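Local coordinates for putative flagellar protein FliS (Parabacteroides merdae ATCC 43184, PDB 4YOK) that is of unknown function but joins a prealbumin-like N-terminal domain to a second all-beta domain, probably of immunoglobulin-like (E-set) type, at residues T99-I104 / V187-A192; M116-M121 / V134-S139. All coordinates share one frame; numbering follows the deposited sequence.

Contact 1 of 2, residues T99-I104 / V187-A192; sequences TPYFMI and VLANGA
The methyl of Ala189 packs against two aromatic side chains, Tyr101 and Phe102, which approach it from well-separated directions. It meets the Tyr101 ring obliquely, CB lying 3.7 Å from CD2, and also touches the Tyr101 CB. The Phe102 ring instead turns its edge to this methyl, which lies near the ring plane, 3.8 Å from CE2. Phe102 takes that position with CG beside its own backbone N and anti to the carbonyl carbon (chi1 -61°), and its CD2 stands 4.1 Å from CG1 of Val187, whose side chain is set roughly perpendicular to it. Strands 102-104 and 187-189 are almost exactly antiparallel (176°), yet their axes stay 8.3 Å apart and no hydrogen bond joins them: they belong to opposing sheets of a beta sandwich, probably immunoglobulin-like, and Phe102, Ile104, Val187 and Ala189 form part of the layer between them. Further in, Ile104 and Val187 lie side by side but point opposite ways, Ile104 CD1 coming within 3.7 Å of Val187 CG2. Were the ring of Phe102 cut back to an alanine methyl, the Ala189 methyl and Val187 CG1 would probably face a gap between the sheets. Ile122 of strand 115-124 and Ile131 of strand 131-139 also touch this ring. Beyond Ala189 the chain reverses in a type II turn closed by Ala192 N to Ala189 O (3.1 Å), with Gly191 taking its positive phi. The turn carries the Ala192 methyl back to Tyr101, CB lying 3.9 Å from CE2, again oblique to the ring.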
ATOM      1  N   THR A  99       2.878  10.183  -6.826  1.00 17.89           N
ATOM      2  CA  THR A  99       4.336  10.107  -6.977  1.00 19.27           C
ATOM      3  C   THR A  99       4.926   9.468  -5.725  1.00 20.99           C
ATOM      4  O   THR A  99       5.155  10.180  -4.741  1.00 20.34           O
ATOM      5  CB  THR A  99       4.980  11.467  -7.265  1.00 26.23           C
ATOM      6  OG1 THR A  99       4.262  12.094  -8.332  1.00 25.56           O
ATOM      7  CG2 THR A  99       6.474  11.324  -7.628  1.00 24.71           C
ATOM      8  N   PRO A 100       5.142   8.136  -5.739  1.00 18.96           N
ATOM      9  CA  PRO A 100       5.725   7.474  -4.553  1.00 18.02           C
ATOM     10  C   PRO A 100       7.143   7.956  -4.281  1.00 20.27           C
ATOM     11  O   PRO A 100       7.831   8.350  -5.221  1.00 19.83           O
ATOM     12  CB  PRO A 100       5.728   5.981  -4.924  1.00 20.47           C
ATOM     13  CG  PRO A 100       4.841   5.854  -6.148  1.00 25.13           C
ATOM     14  CD  PRO A 100       4.901   7.180  -6.839  1.00 20.74           C
ATOM     15  N   TYR A 101       7.596   7.902  -3.013  1.00 17.67           N
ATOM     16  CA  TYR A 101       8.988   8.267  -2.671  1.00 17.74           C
ATOM     17  C   TYR A 101       9.930   7.199  -3.228  1.00 21.54           C
ATOM     18  O   TYR A 101      10.956   7.515  -3.818  1.00 22.47           O
ATOM     19  CB  TYR A 101       9.142   8.355  -1.141  1.00 17.90           C
ATOM     20  CG  TYR A 101       8.366   9.497  -0.542  1.00 19.47           C
ATOM     21  CD1 TYR A 101       8.692  10.821  -0.846  1.00 22.08           C
ATOM     22  CD2 TYR A 101       7.260   9.263   0.272  1.00 19.70           C
ATOM     23  CE1 TYR A 101       7.941  11.882  -0.344  1.00 24.65           C
ATOM     24  CE2 TYR A 101       6.540  10.324   0.834  1.00 20.68           C
ATOM     25  CZ  TYR A 101       6.889  11.628   0.523  1.00 25.30           C
ATOM     26  OH  TYR A 101       6.183  12.687   1.032  1.00 27.28           O
ATOM     27  N   PHE A 102       9.534   5.932  -3.057  1.00 17.57           N
ATOM     28  CA  PHE A 102      10.275   4.739  -3.468  1.00 16.91           C
ATOM     29  C   PHE A 102       9.371   3.688  -4.097  1.00 19.88           C
ATOM     30  O   PHE A 102       8.179   3.631  -3.817  1.00 18.04           O
ATOM     31  CB  PHE A 102      10.976   4.080  -2.246  1.00 18.45           C
ATOM     32  CG  PHE A 102      11.978   4.992  -1.577  1.00 18.98           C
ATOM     33  CD1 PHE A 102      13.248   5.174  -2.121  1.00 20.37           C
ATOM     34  CD2 PHE A 102      11.634   5.711  -0.432  1.00 18.80           C
ATOM     35  CE1 PHE A 102      14.157   6.069  -1.537  1.00 20.84           C
ATOM     36  CE2 PHE A 102      12.552   6.591   0.164  1.00 21.57           C
ATOM     37  CZ  PHE A 102      13.795   6.782  -0.412  1.00 20.44           C
HETATM   38  N   MSE A 103       9.962   2.857  -4.948  1.00 17.82           N
HETATM   39  CA  MSE A 103       9.308   1.698  -5.538  1.00 16.51           C
HETATM   40  C   MSE A 103      10.189   0.481  -5.232  1.00 19.04           C
HETATM   41  O   MSE A 103      11.415   0.574  -5.277  1.00 19.45           O
HETATM   42  CB  MSE A 103       9.058   1.856  -7.059  1.00 18.24           C
HETATM   43  CG  MSE A 103       7.993   2.899  -7.406  1.00 24.79           C
HETATM   44 SE   MSE A 103       6.147   2.379  -6.884  0.75 31.64          SE
HETATM   45  CE  MSE A 103       5.904   0.949  -8.181  1.00 28.90           C
ATOM     46  N   ILE A 104       9.551  -0.647  -4.934  1.00 17.08           N
ATOM     47  CA  ILE A 104      10.202  -1.928  -4.683  1.00 17.00           C
ATOM     48  C   ILE A 104       9.984  -2.764  -5.936  1.00 21.94           C
ATOM     49  O   ILE A 104       8.868  -2.791  -6.452  1.00 20.41           O
ATOM     50  CB  ILE A 104       9.616  -2.627  -3.418  1.00 19.91           C
ATOM     51  CG1 ILE A 104       9.779  -1.767  -2.152  1.00 19.43           C
ATOM     52  CG2 ILE A 104      10.218  -4.032  -3.219  1.00 20.75           C
ATOM     53  CD1 ILE A 104       8.858  -2.209  -0.982  1.00 24.19           C
ATOM     54  N   VAL A 187       8.992  -0.513   2.725  1.00 16.20           N
ATOM     55  CA  VAL A 187       9.964   0.578   2.712  1.00 15.52           C
ATOM     56  C   VAL A 187       9.230   1.855   3.134  1.00 18.89           C
ATOM     57  O   VAL A 187       8.260   2.273   2.491  1.00 17.48           O
ATOM     58  CB  VAL A 187      10.705   0.755   1.352  1.00 18.90           C
ATOM     59  CG1 VAL A 187      11.603   1.998   1.369  1.00 20.14           C
ATOM     60  CG2 VAL A 187      11.526  -0.495   1.003  1.00 18.53           C
ATOM     61  N   LEU A 188       9.682   2.432   4.239  1.00 16.70           N
ATOM     62  CA  LEU A 188       9.161   3.679   4.790  1.00 16.12           C
ATOM     63  C   LEU A 188      10.170   4.802   4.544  1.00 20.79           C
ATOM     64  O   LEU A 188      11.338   4.665   4.878  1.00 19.83           O
ATOM     65  CB  LEU A 188       8.895   3.520   6.302  1.00 16.11           C
ATOM     66  CG  LEU A 188       8.398   4.772   7.038  1.00 19.31           C
ATOM     67  CD1 LEU A 188       6.934   5.085   6.666  1.00 19.73           C
ATOM     68  CD2 LEU A 188       8.537   4.594   8.557  1.00 21.19           C
ATOM     69  N   ALA A 189       9.700   5.908   3.973  1.00 17.59           N
ATOM     70  CA  ALA A 189      10.482   7.111   3.693  1.00 17.42           C
ATOM     71  C   ALA A 189      10.507   8.025   4.905  1.00 22.04           C
ATOM     72  O   ALA A 189       9.500   8.112   5.623  1.00 20.07           O
ATOM     73  CB  ALA A 189       9.854   7.843   2.517  1.00 17.78           C
ATOM     74  N   ASN A 190      11.632   8.754   5.111  1.00 20.44           N
ATOM     75  CA  ASN A 190      11.717   9.809   6.132  1.00 19.52           C
ATOM     76  C   ASN A 190      10.578  10.800   5.912  1.00 24.40           C
ATOM     77  O   ASN A 190      10.355  11.237   4.769  1.00 25.64           O
ATOM     78  CB  ASN A 190      13.073  10.575   6.007  1.00 20.57           C
ATOM     79  CG  ASN A 190      14.239   9.942   6.706  1.00 46.52           C
ATOM     80  OD1 ASN A 190      14.148   8.850   7.239  1.00 37.05           O
ATOM     81  ND2 ASN A 190      15.369  10.635   6.733  1.00 47.55           N
ATOM     82  N   GLY A 191       9.851  11.132   6.971  1.00 23.32           N
ATOM     83  CA  GLY A 191       8.768  12.110   6.873  1.00 23.31           C
ATOM     84  C   GLY A 191       7.420  11.568   6.437  1.00 26.53           C
ATOM     85  O   GLY A 191       6.433  12.293   6.515  1.00 27.89           O
ATOM     86  N   ALA A 192       7.341  10.305   5.993  1.00 20.18           N
ATOM     87  CA  ALA A 192       6.055   9.731   5.563  1.00 19.53           C
ATOM     88  C   ALA A 192       5.355   9.036   6.722  1.00 22.73           C
ATOM     89  O   ALA A 192       6.011   8.573   7.648  1.00 21.15           O
ATOM     90  CB  ALA A 192       6.269   8.745   4.427  1.00 19.44           C
TER

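Contact 2 of 2, residues M116-M121 / V134-S139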
HETATM    1  N   MSE A 116      14.467 -15.768   7.102  1.00 18.78           N
HETATM    2  CA  MSE A 116      13.702 -15.192   6.019  1.00 17.01           C
HETATM    3  C   MSE A 116      14.721 -14.451   5.177  1.00 22.40           C
HETATM    4  O   MSE A 116      15.422 -13.566   5.700  1.00 20.16           O
HETATM    5  CB  MSE A 116      12.587 -14.272   6.498  1.00 17.50           C
HETATM    6  CG  MSE A 116      11.980 -13.517   5.333  1.00 21.81           C
HETATM    7 SE   MSE A 116      10.508 -12.412   5.897  0.75 25.15          SE
HETATM    8  CE  MSE A 116      10.059 -11.746   4.172  1.00 21.67           C
ATOM      9  N   ASN A 117      14.848 -14.856   3.913  1.00 18.43           N
ATOM     10  CA  ASN A 117      15.761 -14.264   2.933  1.00 19.74           C
ATOM     11  C   ASN A 117      14.958 -13.390   1.978  1.00 23.97           C
ATOM     12  O   ASN A 117      13.902 -13.809   1.490  1.00 24.63           O
ATOM     13  CB  ASN A 117      16.523 -15.372   2.190  1.00 19.74           C
ATOM     14  CG  ASN A 117      17.341 -16.224   3.137  1.00 38.24           C
ATOM     15  OD1 ASN A 117      18.124 -15.715   3.936  1.00 30.37           O
ATOM     16  ND2 ASN A 117      17.167 -17.531   3.101  1.00 32.67           N
ATOM     17  N   ALA A 118      15.424 -12.159   1.764  1.00 18.66           N
ATOM     18  CA  ALA A 118      14.746 -11.196   0.897  1.00 17.58           C
ATOM     19  C   ALA A 118      15.772 -10.440   0.061  1.00 22.87           C
ATOM     20  O   ALA A 118      16.681  -9.801   0.605  1.00 21.52           O
ATOM     21  CB  ALA A 118      13.900 -10.223   1.729  1.00 16.94           C
ATOM     22  N   SER A 119      15.688 -10.609  -1.261  1.00 19.51           N
ATOM     23  CA  SER A 119      16.521  -9.876  -2.203  1.00 19.85           C
ATOM     24  C   SER A 119      15.576  -9.061  -3.057  1.00 22.45           C
ATOM     25  O   SER A 119      14.565  -9.602  -3.502  1.00 21.21           O
ATOM     26  CB  SER A 119      17.353 -10.835  -3.056  1.00 23.20           C
ATOM     27  OG  SER A 119      18.378 -11.379  -2.243  1.00 39.90           O
ATOM     28  N   PHE A 120      15.851  -7.763  -3.241  1.00 18.92           N
ATOM     29  CA  PHE A 120      14.978  -6.884  -4.029  1.00 18.62           C
ATOM     30  C   PHE A 120      15.692  -5.592  -4.335  1.00 23.90           C
ATOM     31  O   PHE A 120      16.811  -5.364  -3.851  1.00 24.36           O
ATOM     32  CB  PHE A 120      13.619  -6.609  -3.316  1.00 19.88           C
ATOM     33  CG  PHE A 120      13.735  -6.089  -1.900  1.00 20.50           C
ATOM     34  CD1 PHE A 120      13.913  -6.964  -0.833  1.00 22.07           C
ATOM     35  CD2 PHE A 120      13.567  -4.738  -1.624  1.00 22.08           C
ATOM     36  CE1 PHE A 120      14.008  -6.488   0.474  1.00 22.72           C
ATOM     37  CE2 PHE A 120      13.635  -4.264  -0.307  1.00 24.59           C
ATOM     38  CZ  PHE A 120      13.902  -5.136   0.725  1.00 22.10           C
HETATM   39  N   MSE A 121      15.081  -4.781  -5.187  1.00 19.93           N
HETATM   40  CA  MSE A 121      15.597  -3.476  -5.571  1.00 22.54           C
HETATM   41  C   MSE A 121      14.715  -2.368  -5.008  1.00 22.36           C
HETATM   42  O   MSE A 121      13.489  -2.460  -5.065  1.00 19.88           O
HETATM   43  CB  MSE A 121      15.637  -3.365  -7.106  1.00 28.48           C
HETATM   44  CG  MSE A 121      16.728  -4.196  -7.716  1.00 42.56           C
HETATM   45 SE   MSE A 121      18.211  -3.023  -8.139  0.75 58.44          SE
HETATM   46  CE  MSE A 121      17.285  -1.901  -9.520  1.00 55.08           C
ATOM     47  N   VAL A 134      13.388  -0.384   6.437  1.00 16.66           N
ATOM     48  CA  VAL A 134      12.989  -1.483   5.569  1.00 16.71           C
ATOM     49  C   VAL A 134      12.495  -2.596   6.506  1.00 20.12           C
ATOM     50  O   VAL A 134      13.130  -2.878   7.534  1.00 20.45           O
ATOM     51  CB  VAL A 134      14.146  -1.912   4.642  1.00 20.44           C
ATOM     52  CG1 VAL A 134      13.756  -3.121   3.815  1.00 20.24           C
ATOM     53  CG2 VAL A 134      14.552  -0.752   3.729  1.00 20.47           C
HETATM   54  N   MSE A 135      11.377  -3.219   6.156  1.00 16.58           N
HETATM   55  CA  MSE A 135      10.759  -4.236   7.015  1.00 16.68           C
HETATM   56  C   MSE A 135      10.556  -5.548   6.278  1.00 20.31           C
HETATM   57  O   MSE A 135      10.069  -5.563   5.141  1.00 20.51           O
HETATM   58  CB  MSE A 135       9.393  -3.740   7.557  1.00 19.79           C
HETATM   59  CG  MSE A 135       9.503  -2.451   8.358  1.00 25.83           C
HETATM   60 SE   MSE A 135       7.734  -1.740   8.719  0.75 33.01          SE
HETATM   61  CE  MSE A 135       7.502  -0.858   6.917  1.00 29.26           C
ATOM     62  N   LEU A 136      10.952  -6.642   6.931  1.00 16.17           N
ATOM     63  CA  LEU A 136      10.757  -8.019   6.467  1.00 16.41           C
ATOM     64  C   LEU A 136       9.613  -8.557   7.290  1.00 19.43           C
ATOM     65  O   LEU A 136       9.671  -8.485   8.516  1.00 18.44           O
ATOM     66  CB  LEU A 136      12.048  -8.842   6.624  1.00 17.37           C
ATOM     67  CG  LEU A 136      12.923  -8.953   5.365  1.00 22.61           C
ATOM     68  CD1 LEU A 136      13.336  -7.599   4.819  1.00 22.59           C
ATOM     69  CD2 LEU A 136      14.101  -9.880   5.582  1.00 23.05           C
ATOM     70  N   LEU A 137       8.528  -8.996   6.627  1.00 15.42           N
ATOM     71  CA  LEU A 137       7.311  -9.423   7.306  1.00 14.55           C
ATOM     72  C   LEU A 137       6.835 -10.794   6.902  1.00 17.52           C
ATOM     73  O   LEU A 137       6.942 -11.179   5.729  1.00 16.70           O
ATOM     74  CB  LEU A 137       6.168  -8.419   6.984  1.00 14.78           C
ATOM     75  CG  LEU A 137       6.455  -6.935   7.215  1.00 18.47           C
ATOM     76  CD1 LEU A 137       5.474  -6.045   6.436  1.00 16.72           C
ATOM     77  CD2 LEU A 137       6.454  -6.602   8.700  1.00 18.45           C
ATOM     78  N   LEU A 138       6.256 -11.522   7.873  1.00 14.44           N
ATOM     79  CA  LEU A 138       5.584 -12.795   7.639  1.00 16.04           C
ATOM     80  C   LEU A 138       4.214 -12.737   8.300  1.00 19.14           C
ATOM     81  O   LEU A 138       4.062 -12.108   9.356  1.00 18.02           O
ATOM     82  CB  LEU A 138       6.361 -14.022   8.150  1.00 16.23           C
ATOM     83  CG  LEU A 138       7.705 -14.329   7.463  1.00 20.38           C
ATOM     84  CD1 LEU A 138       8.534 -15.308   8.304  1.00 20.03           C
ATOM     85  CD2 LEU A 138       7.495 -14.898   6.052  1.00 18.94           C
ATOM     86  N   SER A 139       3.226 -13.378   7.680  1.00 15.98           N
ATOM     87  CA  SER A 139       1.880 -13.442   8.232  1.00 14.56           C
ATOM     88  C   SER A 139       1.301 -14.840   8.028  1.00 20.52           C
ATOM     89  O   SER A 139       1.666 -15.502   7.056  1.00 19.89           O
ATOM     90  CB  SER A 139       0.989 -12.400   7.540  1.00 16.57           C
ATOM     91  OG  SER A 139      -0.350 -12.511   8.006  1.00 20.32           O
TER
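Strands 116-121 and 134-139 run past each other at 131° with axes 8.6 Å apart, their backbones nearest at Ala118 and Leu136, whose CA atoms are 7.6 Å apart. No hydrogen bond spans the gap, as expected for the facing sheets of a beta sandwich. Met116, present as selenomethionine, makes the longest reach. Its CG is anti to the backbone N (chi1 170°) and the chain stays extended beyond it, so the selenium is carried across to the far strand, 3.7 Å from Leu138 CG and 4.0 Å from Leu136 CB. Met116 and Leu138 lie alongside each other, pointing opposite ways. The end methyl of Met116 goes further and rests against the far backbone, CE 3.5 Å from Leu137 O. Leu136 answers from the other layer: its CD2 lies against the Ala118 methyl, 3.9 Å from CB, and also touches the Met116 carbonyl oxygen. The small Ala118 thus faces a branched leucine, which also packs on Leu165 and Phe155. At the other end, CG of Phe120 is set between its backbone N and carbonyl carbon (chi1 53°), which directs the ring edge at Val134: CZ meets Val134 CG1 at 3.7 Å, in the ring plane, the two side chains reaching past one another from opposite sheets. Val163 of strand 161-168 packs on Phe120 as well. With every touching residue buried and every side-chain pair apolar, cohesion here rests on dispersion and the exclusion of water, while the polar backbone bonds run within each sheet.

In the fold
Both contacts bridge the same two sheets of the C-terminal domain, and contact 2 is nested along the chain inside contact 1. Contact 2 joins two interior strands and is buried throughout; contact 1 joins outermost strand 102-111 to strand 182-189 and is mostly buried, but ends in an exposed turn and a partly exposed tyrosine near the first domain, where Pro100 and Met103 touch Tyr18. Neither has a hydrogen bond across it, yet aromatic rings against alanine methyls mark contact 1, whereas contact 2 rests mainly on a selenomethionine and leucines, with one phenylalanine edge. They meet at Ile104 CG2 and Phe120 CD2, 3.8 Å apart, and at Val187 and Val134, consistent with one shared hydrophobic layer.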